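Local coordinates for protein nucleoside-diphosphate-sugar epimerase (Pseudomonas aeruginosa, PDB 2X4G) that probably acts as an NAD-dependent epimerase or dehydratase on nucleotide-linked sugars, though its substrate is not established, at residues Glu97-Phe109 with Leu157-Gln169. Numbering follows the deposited sequence.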
ATOM      1  N   GLU A  97      -4.818  -7.378 -11.411  1.00 85.35           N
ATOM      2  CA  GLU A  97      -5.475  -8.683 -11.430  1.00 84.78           C
ATOM      3  C   GLU A  97      -6.800  -8.715 -10.623  1.00 82.33           C
ATOM      4  O   GLU A  97      -7.471  -9.745 -10.602  1.00 81.96           O
ATOM      5  CB  GLU A  97      -4.471  -9.770 -10.959  1.00 85.68           C
ATOM      6  CG  GLU A  97      -4.960 -11.261 -10.897  1.00 86.23           C
ATOM      7  CD  GLU A  97      -5.206 -11.935 -12.263  1.00 88.40           C
ATOM      8  OE1 GLU A  97      -4.275 -11.984 -13.110  1.00 90.07           O
ATOM      9  OE2 GLU A  97      -6.334 -12.452 -12.470  1.00 87.42           O
ATOM     10  N   GLU A  98      -7.202  -7.605  -9.995  1.00 80.88           N
ATOM     11  CA  GLU A  98      -8.427  -7.598  -9.147  1.00 78.60           C
ATOM     12  C   GLU A  98      -9.746  -7.646  -9.955  1.00 76.71           C
ATOM     13  O   GLU A  98     -10.658  -8.385  -9.590  1.00 75.71           O
ATOM     14  CB  GLU A  98      -8.447  -6.419  -8.139  1.00 78.21           C
ATOM     15  CG  GLU A  98      -7.208  -6.321  -7.191  1.00 80.16           C
ATOM     16  CD  GLU A  98      -7.074  -7.468  -6.155  1.00 81.39           C
ATOM     17  OE1 GLU A  98      -7.875  -7.545  -5.190  1.00 79.52           O
ATOM     18  OE2 GLU A  98      -6.125  -8.277  -6.288  1.00 83.70           O
ATOM     19  N   VAL A  99      -9.842  -6.884 -11.044  1.00 76.01           N
ATOM     20  CA  VAL A  99     -11.047  -6.899 -11.908  1.00 74.55           C
ATOM     21  C   VAL A  99     -11.238  -8.219 -12.655  1.00 74.00           C
ATOM     22  O   VAL A  99     -12.326  -8.797 -12.627  1.00 73.06           O
ATOM     23  CB  VAL A  99     -11.011  -5.783 -12.972  1.00 75.49           C
ATOM     24  CG1 VAL A  99     -12.233  -5.861 -13.876  1.00 74.38           C
ATOM     25  CG2 VAL A  99     -10.909  -4.424 -12.304  1.00 75.37           C
ATOM     26  N   ALA A 100     -10.179  -8.672 -13.323  1.00 74.27           N
ATOM     27  CA  ALA A 100     -10.177  -9.914 -14.115  1.00 74.19           C
ATOM     28  C   ALA A 100     -10.628 -11.163 -13.353  1.00 72.63           C
ATOM     29  O   ALA A 100     -11.314 -12.027 -13.917  1.00 72.40           O
ATOM     30  CB  ALA A 100      -8.786 -10.152 -14.686  1.00 75.77           C
ATOM     31  N   SER A 101     -10.220 -11.252 -12.086  1.00 71.31           N
ATOM     32  CA  SER A 101     -10.478 -12.420 -11.238  1.00 70.00           C
ATOM     33  C   SER A 101     -11.771 -12.294 -10.453  1.00 67.98           C
ATOM     34  O   SER A 101     -12.263 -13.294  -9.933  1.00 67.88           O
ATOM     35  CB  SER A 101      -9.330 -12.626 -10.253  1.00 70.19           C
ATOM     36  OG  SER A 101      -9.198 -11.495  -9.419  1.00 69.23           O
ATOM     37  N   ALA A 102     -12.295 -11.074 -10.333  1.00 66.59           N
ATOM     38  CA  ALA A 102     -13.646 -10.859  -9.812  1.00 64.76           C
ATOM     39  C   ALA A 102     -14.631 -11.432 -10.830  1.00 64.52           C
ATOM     40  O   ALA A 102     -15.509 -12.242 -10.488  1.00 63.45           O
ATOM     41  CB  ALA A 102     -13.906  -9.375  -9.576  1.00 64.05           C
ATOM     42  N   LEU A 103     -14.441 -11.033 -12.088  1.00 65.16           N
ATOM     43  CA  LEU A 103     -15.225 -11.551 -13.198  1.00 65.35           C
ATOM     44  C   LEU A 103     -15.023 -13.045 -13.385  1.00 65.74           C
ATOM     45  O   LEU A 103     -15.943 -13.741 -13.797  1.00 65.90           O
ATOM     46  CB  LEU A 103     -14.880 -10.813 -14.490  1.00 66.53           C
ATOM     47  CG  LEU A 103     -15.230  -9.324 -14.534  1.00 66.10           C
ATOM     48  CD1 LEU A 103     -14.790  -8.747 -15.866  1.00 67.29           C
ATOM     49  CD2 LEU A 103     -16.726  -9.086 -14.313  1.00 63.94           C
ATOM     50  N   GLY A 104     -13.829 -13.534 -13.066  1.00 66.32           N
ATOM     51  CA  GLY A 104     -13.512 -14.949 -13.196  1.00 67.03           C
ATOM     52  C   GLY A 104     -14.268 -15.858 -12.240  1.00 66.04           C
ATOM     53  O   GLY A 104     -14.479 -17.039 -12.531  1.00 66.73           O
ATOM     54  N   GLN A 105     -14.656 -15.323 -11.092  1.00 64.76           N
ATOM     55  CA  GLN A 105     -15.443 -16.082 -10.130  1.00 63.87           C
ATOM     56  C   GLN A 105     -16.907 -16.096 -10.538  1.00 62.41           C
ATOM     57  O   GLN A 105     -17.558 -17.148 -10.454  1.00 63.09           O
ATOM     58  CB  GLN A 105     -15.312 -15.498  -8.716  1.00 63.51           C
ATOM     59  CG  GLN A 105     -13.937 -15.751  -8.034  1.00 66.48           C
ATOM     60  CD  GLN A 105     -13.820 -15.110  -6.625  1.00 67.91           C
ATOM     61  OE1 GLN A 105     -14.824 -14.968  -5.886  1.00 67.59           O
ATOM     62  NE2 GLN A 105     -12.588 -14.733  -6.253  1.00 67.42           N
ATOM     63  N   THR A 106     -17.440 -14.953 -10.969  1.00 60.36           N
ATOM     64  CA  THR A 106     -18.863 -14.882 -11.278  1.00 58.61           C
ATOM     65  C   THR A 106     -19.214 -15.566 -12.583  1.00 58.48           C
ATOM     66  O   THR A 106     -20.306 -16.103 -12.726  1.00 58.17           O
ATOM     67  CB  THR A 106     -19.388 -13.442 -11.374  1.00 58.26           C
ATOM     68  OG1 THR A 106     -18.535 -12.689 -12.240  1.00 58.94           O
ATOM     69  CG2 THR A 106     -19.464 -12.781  -9.999  1.00 56.93           C
ATOM     70  N   ASN A 107     -18.312 -15.541 -13.551  1.00 58.49           N
ATOM     71  CA  ASN A 107     -18.705 -15.978 -14.880  1.00 58.66           C
ATOM     72  C   ASN A 107     -19.196 -17.429 -14.915  1.00 58.07           C
ATOM     73  O   ASN A 107     -20.228 -17.708 -15.530  1.00 58.70           O
ATOM     74  CB  ASN A 107     -17.613 -15.734 -15.915  1.00 59.66           C
ATOM     75  CG  ASN A 107     -18.184 -15.260 -17.229  1.00 61.29           C
ATOM     76  OD1 ASN A 107     -19.023 -14.341 -17.261  1.00 61.54           O
ATOM     77  ND2 ASN A 107     -17.763 -15.888 -18.325  1.00 62.54           N
ATOM     78  N   PRO A 108     -18.490 -18.353 -14.235  1.00 56.95           N
ATOM     79  CA  PRO A 108     -18.972 -19.730 -14.231  1.00 56.48           C
ATOM     80  C   PRO A 108     -20.338 -19.881 -13.560  1.00 54.50           C
ATOM     81  O   PRO A 108     -21.138 -20.726 -13.962  1.00 55.47           O
ATOM     82  CB  PRO A 108     -17.892 -20.484 -13.433  1.00 56.61           C
ATOM     83  CG  PRO A 108     -16.691 -19.648 -13.522  1.00 57.38           C
ATOM     84  CD  PRO A 108     -17.203 -18.235 -13.534  1.00 56.93           C
ATOM     85  N   PHE A 109     -20.593 -19.072 -12.543  1.00 51.98           N
ATOM     86  CA  PHE A 109     -21.840 -19.145 -11.804  1.00 49.86           C
ATOM     87  C   PHE A 109     -23.001 -18.873 -12.738  1.00 49.10           C
ATOM     88  O   PHE A 109     -23.981 -19.607 -12.753  1.00 48.40           O
ATOM     89  CB  PHE A 109     -21.823 -18.150 -10.636  1.00 48.75           C
ATOM     90  CG  PHE A 109     -23.174 -17.885 -10.047  1.00 47.77           C
ATOM     91  CD1 PHE A 109     -23.747 -18.790  -9.168  1.00 47.29           C
ATOM     92  CD2 PHE A 109     -23.873 -16.739 -10.380  1.00 46.65           C
ATOM     93  CE1 PHE A 109     -24.982 -18.564  -8.638  1.00 46.29           C
ATOM     94  CE2 PHE A 109     -25.103 -16.504  -9.851  1.00 46.52           C
ATOM     95  CZ  PHE A 109     -25.666 -17.421  -8.974  1.00 46.98           C
ATOM     96  N   LEU A 157     -13.848   0.250 -10.198  1.00 53.76           N
ATOM     97  CA  LEU A 157     -13.804  -0.354 -11.522  1.00 54.44           C
ATOM     98  C   LEU A 157     -14.298  -1.785 -11.459  1.00 53.42           C
ATOM     99  O   LEU A 157     -15.131  -2.222 -12.259  1.00 52.95           O
ATOM    100  CB  LEU A 157     -12.378  -0.307 -12.047  1.00 55.99           C
ATOM    101  CG  LEU A 157     -12.244  -0.480 -13.554  1.00 58.47           C
ATOM    102  CD1 LEU A 157     -12.928   0.658 -14.294  1.00 60.20           C
ATOM    103  CD2 LEU A 157     -10.775  -0.552 -13.947  1.00 61.47           C
ATOM    104  N   CYS A 158     -13.784  -2.507 -10.478  1.00 52.89           N
ATOM    105  CA  CYS A 158     -14.223  -3.856 -10.213  1.00 52.41           C
ATOM    106  C   CYS A 158     -15.726  -3.882  -9.892  1.00 50.94           C
ATOM    107  O   CYS A 158     -16.494  -4.673 -10.438  1.00 50.49           O
ATOM    108  CB  CYS A 158     -13.399  -4.435  -9.069  1.00 51.99           C
ATOM    109  SG  CYS A 158     -14.119  -5.923  -8.416  1.00 54.47           S
ATOM    110  N   LYS A 159     -16.156  -2.983  -9.028  1.00 50.45           N
ATOM    111  CA  LYS A 159     -17.576  -2.906  -8.687  1.00 49.64           C
ATOM    112  C   LYS A 159     -18.450  -2.473  -9.863  1.00 49.41           C
ATOM    113  O   LYS A 159     -19.578  -2.924  -9.988  1.00 50.18           O
ATOM    114  CB  LYS A 159     -17.790  -2.016  -7.449  1.00 49.17           C
ATOM    115  CG  LYS A 159     -17.921  -2.813  -6.125  1.00 49.77           C
ATOM    116  CD  LYS A 159     -16.810  -3.859  -5.890  1.00 53.08           C
ATOM    117  CE  LYS A 159     -17.175  -4.853  -4.782  1.00 53.33           C
ATOM    118  NZ  LYS A 159     -18.530  -5.477  -5.006  1.00 54.65           N
ATOM    119  N   TRP A 160     -17.934  -1.626 -10.735  1.00 49.58           N
ATOM    120  CA  TRP A 160     -18.661  -1.249 -11.949  1.00 49.35           C
ATOM    121  C   TRP A 160     -18.786  -2.431 -12.891  1.00 49.13           C
ATOM    122  O   TRP A 160     -19.823  -2.627 -13.498  1.00 49.05           O
ATOM    123  CB  TRP A 160     -17.962  -0.094 -12.678  1.00 50.49           C
ATOM    124  CG  TRP A 160     -18.438   0.107 -14.080  1.00 50.08           C
ATOM    125  CD1 TRP A 160     -19.499   0.849 -14.476  1.00 49.29           C
ATOM    126  CD2 TRP A 160     -17.868  -0.451 -15.270  1.00 50.13           C
ATOM    127  NE1 TRP A 160     -19.636   0.792 -15.840  1.00 50.02           N
ATOM    128  CE2 TRP A 160     -18.647  -0.002 -16.353  1.00 50.96           C
ATOM    129  CE3 TRP A 160     -16.775  -1.287 -15.525  1.00 50.04           C
ATOM    130  CZ2 TRP A 160     -18.364  -0.351 -17.680  1.00 52.60           C
ATOM    131  CZ3 TRP A 160     -16.500  -1.645 -16.840  1.00 51.64           C
ATOM    132  CH2 TRP A 160     -17.286  -1.173 -17.901  1.00 52.50           C
ATOM    133  N   ALA A 161     -17.715  -3.200 -13.032  1.00 49.33           N
ATOM    134  CA  ALA A 161     -17.712  -4.348 -13.949  1.00 49.73           C
ATOM    135  C   ALA A 161     -18.743  -5.410 -13.548  1.00 48.44           C
ATOM    136  O   ALA A 161     -19.563  -5.823 -14.356  1.00 48.30           O
ATOM    137  CB  ALA A 161     -16.329  -4.961 -14.019  1.00 50.17           C
ATOM    138  N   LEU A 162     -18.689  -5.843 -12.293  1.00 47.59           N
ATOM    139  CA  LEU A 162     -19.624  -6.843 -11.780  1.00 46.48           C
ATOM    140  C   LEU A 162     -21.070  -6.386 -11.961  1.00 46.55           C
ATOM    141  O   LEU A 162     -21.964  -7.191 -12.254  1.00 46.00           O
ATOM    142  CB  LEU A 162     -19.326  -7.124 -10.310  1.00 45.14           C
ATOM    143  CG  LEU A 162     -17.974  -7.818 -10.012  1.00 45.14           C
ATOM    144  CD1 LEU A 162     -17.524  -7.712  -8.530  1.00 39.88           C
ATOM    145  CD2 LEU A 162     -18.020  -9.293 -10.472  1.00 44.63           C
ATOM    146  N   ASP A 163     -21.300  -5.087 -11.804  1.00 47.14           N
ATOM    147  CA  ASP A 163     -22.621  -4.527 -12.069  1.00 47.88           C
ATOM    148  C   ASP A 163     -23.000  -4.645 -13.554  1.00 49.62           C
ATOM    149  O   ASP A 163     -24.075  -5.140 -13.884  1.00 49.78           O
ATOM    150  CB  ASP A 163     -22.693  -3.070 -11.621  1.00 47.87           C
ATOM    151  CG  ASP A 163     -24.121  -2.569 -11.521  1.00 48.06           C
ATOM    152  OD1 ASP A 163     -24.600  -1.914 -12.481  1.00 48.74           O
ATOM    153  OD2 ASP A 163     -24.767  -2.834 -10.483  1.00 46.58           O
ATOM    154  N   GLU A 164     -22.115  -4.188 -14.437  1.00 51.32           N
ATOM    155  CA  GLU A 164     -22.299  -4.351 -15.879  1.00 53.46           C
ATOM    156  C   GLU A 164     -22.522  -5.782 -16.304  1.00 53.27           C
ATOM    157  O   GLU A 164     -23.344  -6.044 -17.175  1.00 53.80           O
ATOM    158  CB  GLU A 164     -21.091  -3.819 -16.649  1.00 55.34           C
ATOM    159  CG  GLU A 164     -21.232  -2.360 -17.090  1.00 59.19           C
ATOM    160  CD  GLU A 164     -22.229  -2.155 -18.229  1.00 63.56           C
ATOM    161  OE1 GLU A 164     -22.657  -0.988 -18.415  1.00 66.55           O
ATOM    162  OE2 GLU A 164     -22.586  -3.137 -18.928  1.00 65.99           O
ATOM    163  N   GLN A 165     -21.760  -6.693 -15.711  1.00 53.14           N
ATOM    164  CA  GLN A 165     -21.850  -8.120 -16.012  1.00 53.57           C
ATOM    165  C   GLN A 165     -23.230  -8.670 -15.711  1.00 53.33           C
ATOM    166  O   GLN A 165     -23.810  -9.384 -16.535  1.00 54.01           O
ATOM    167  CB  GLN A 165     -20.823  -8.895 -15.197  1.00 53.05           C
ATOM    168  CG  GLN A 165     -20.772 -10.389 -15.491  1.00 53.39           C
ATOM    169  CD  GLN A 165     -19.805 -11.130 -14.581  1.00 53.13           C
ATOM    170  OE1 GLN A 165     -19.739 -10.845 -13.376  1.00 51.54           O
ATOM    171  NE2 GLN A 165     -19.053 -12.090 -15.147  1.00 52.22           N
ATOM    172  N   ALA A 166     -23.749  -8.344 -14.531  1.00 52.88           N
ATOM    173  CA  ALA A 166     -25.076  -8.813 -14.127  1.00 52.92           C
ATOM    174  C   ALA A 166     -26.171  -8.291 -15.075  1.00 54.05           C
ATOM    175  O   ALA A 166     -27.001  -9.066 -15.569  1.00 54.09           O
ATOM    176  CB  ALA A 166     -25.369  -8.427 -12.670  1.00 51.82           C
ATOM    177  N   ARG A 167     -26.156  -6.992 -15.356  1.00 55.05           N
ATOM    178  CA  ARG A 167     -27.134  -6.416 -16.283  1.00 56.82           C
ATOM    179  C   ARG A 167     -27.035  -7.083 -17.659  1.00 58.65           C
ATOM    180  O   ARG A 167     -28.048  -7.290 -18.332  1.00 59.85           O
ATOM    181  CB  ARG A 167     -26.935  -4.901 -16.423  1.00 57.45           C
ATOM    182  CG  ARG A 167     -27.072  -4.127 -15.116  1.00 57.31           C
ATOM    183  CD  ARG A 167     -27.410  -2.667 -15.323  1.00 59.71           C
ATOM    184  NE  ARG A 167     -26.521  -2.010 -16.286  1.00 63.68           N
ATOM    185  CZ  ARG A 167     -25.263  -1.628 -16.041  1.00 65.92           C
ATOM    186  NH1 ARG A 167     -24.695  -1.834 -14.852  1.00 66.53           N
ATOM    187  NH2 ARG A 167     -24.556  -1.028 -16.990  1.00 67.28           N
ATOM    188  N   GLU A 168     -25.804  -7.406 -18.057  1.00 59.58           N
ATOM    189  CA  GLU A 168     -25.485  -8.045 -19.332  1.00 61.17           C
ATOM    190  C   GLU A 168     -26.104  -9.439 -19.414  1.00 60.60           C
ATOM    191  O   GLU A 168     -26.614  -9.827 -20.454  1.00 61.51           O
ATOM    192  CB  GLU A 168     -23.956  -8.059 -19.477  1.00 62.21           C
ATOM    193  CG  GLU A 168     -23.303  -8.802 -20.652  1.00 66.24           C
ATOM    194  CD  GLU A 168     -21.785  -9.055 -20.382  1.00 70.41           C
ATOM    195  OE1 GLU A 168     -21.431 -10.143 -19.850  1.00 71.53           O
ATOM    196  OE2 GLU A 168     -20.951  -8.148 -20.651  1.00 73.02           O
ATOM    197  N   GLN A 169     -26.099 -10.174 -18.310  1.00 59.15           N
ATOM    198  CA  GLN A 169     -26.785 -11.464 -18.258  1.00 59.11           C
ATOM    199  C   GLN A 169     -28.316 -11.295 -18.350  1.00 59.05           C
ATOM    200  O   GLN A 169     -29.000 -12.092 -18.990  1.00 59.76           O
ATOM    201  CB  GLN A 169     -26.438 -12.212 -16.966  1.00 58.12           C
ATOM    202  CG  GLN A 169     -24.945 -12.443 -16.707  1.00 58.52           C
ATOM    203  CD  GLN A 169     -24.316 -13.472 -17.638  1.00 59.59           C
ATOM    204  OE1 GLN A 169     -24.872 -14.542 -17.872  1.00 59.87           O
ATOM    205  NE2 GLN A 169     -23.141 -13.151 -18.158  1.00 59.70           N
TER
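The side-chain amide of Gln165 is held from the neighbouring helix by two residues: Thr106 OG1 donates to Gln165 OE1, modelled at 2.5 Å with the exact length uncertain at this resolution, and Gln165 NE2 gives a weak, bent bond to Asn107 OD1 (3.1 Å, 129° at the hydrogen). This is a pair of neighbouring helices of the Rossmann-type fold, 98-116 and 154-171, running in the same general direction, with segment axes 9.1 Å apart and crossing at -30°. The amide planes of Gln165 and Asn107 lie 7° apart. With CG anti to the backbone N (chi1 -177°) and an extended chain beyond, the Gln165 amide is carried across to helix 98-116. Leu162 and Ala166 turn to Tyr123 of strand 121-124, part of the largely parallel central sheet.

Toward the N-terminal ends the contact becomes apolar and the backbones draw together, Val99 CA standing 4.7 Å from Cys158 CA. Val99 uses both methyls: CG2 against the backbone N of Cys158, CG1 against Ala161 CB. Leu103 CD2 packs against that same CB and lies beside the Gln165 amide, 3.6 Å from Gln165 OE1. Leu162 forks, CD2 against Thr106 CG2 (3.8 Å) and CD1 against Ala102 CB, which also touches Cys158 SG at 3.6 Å.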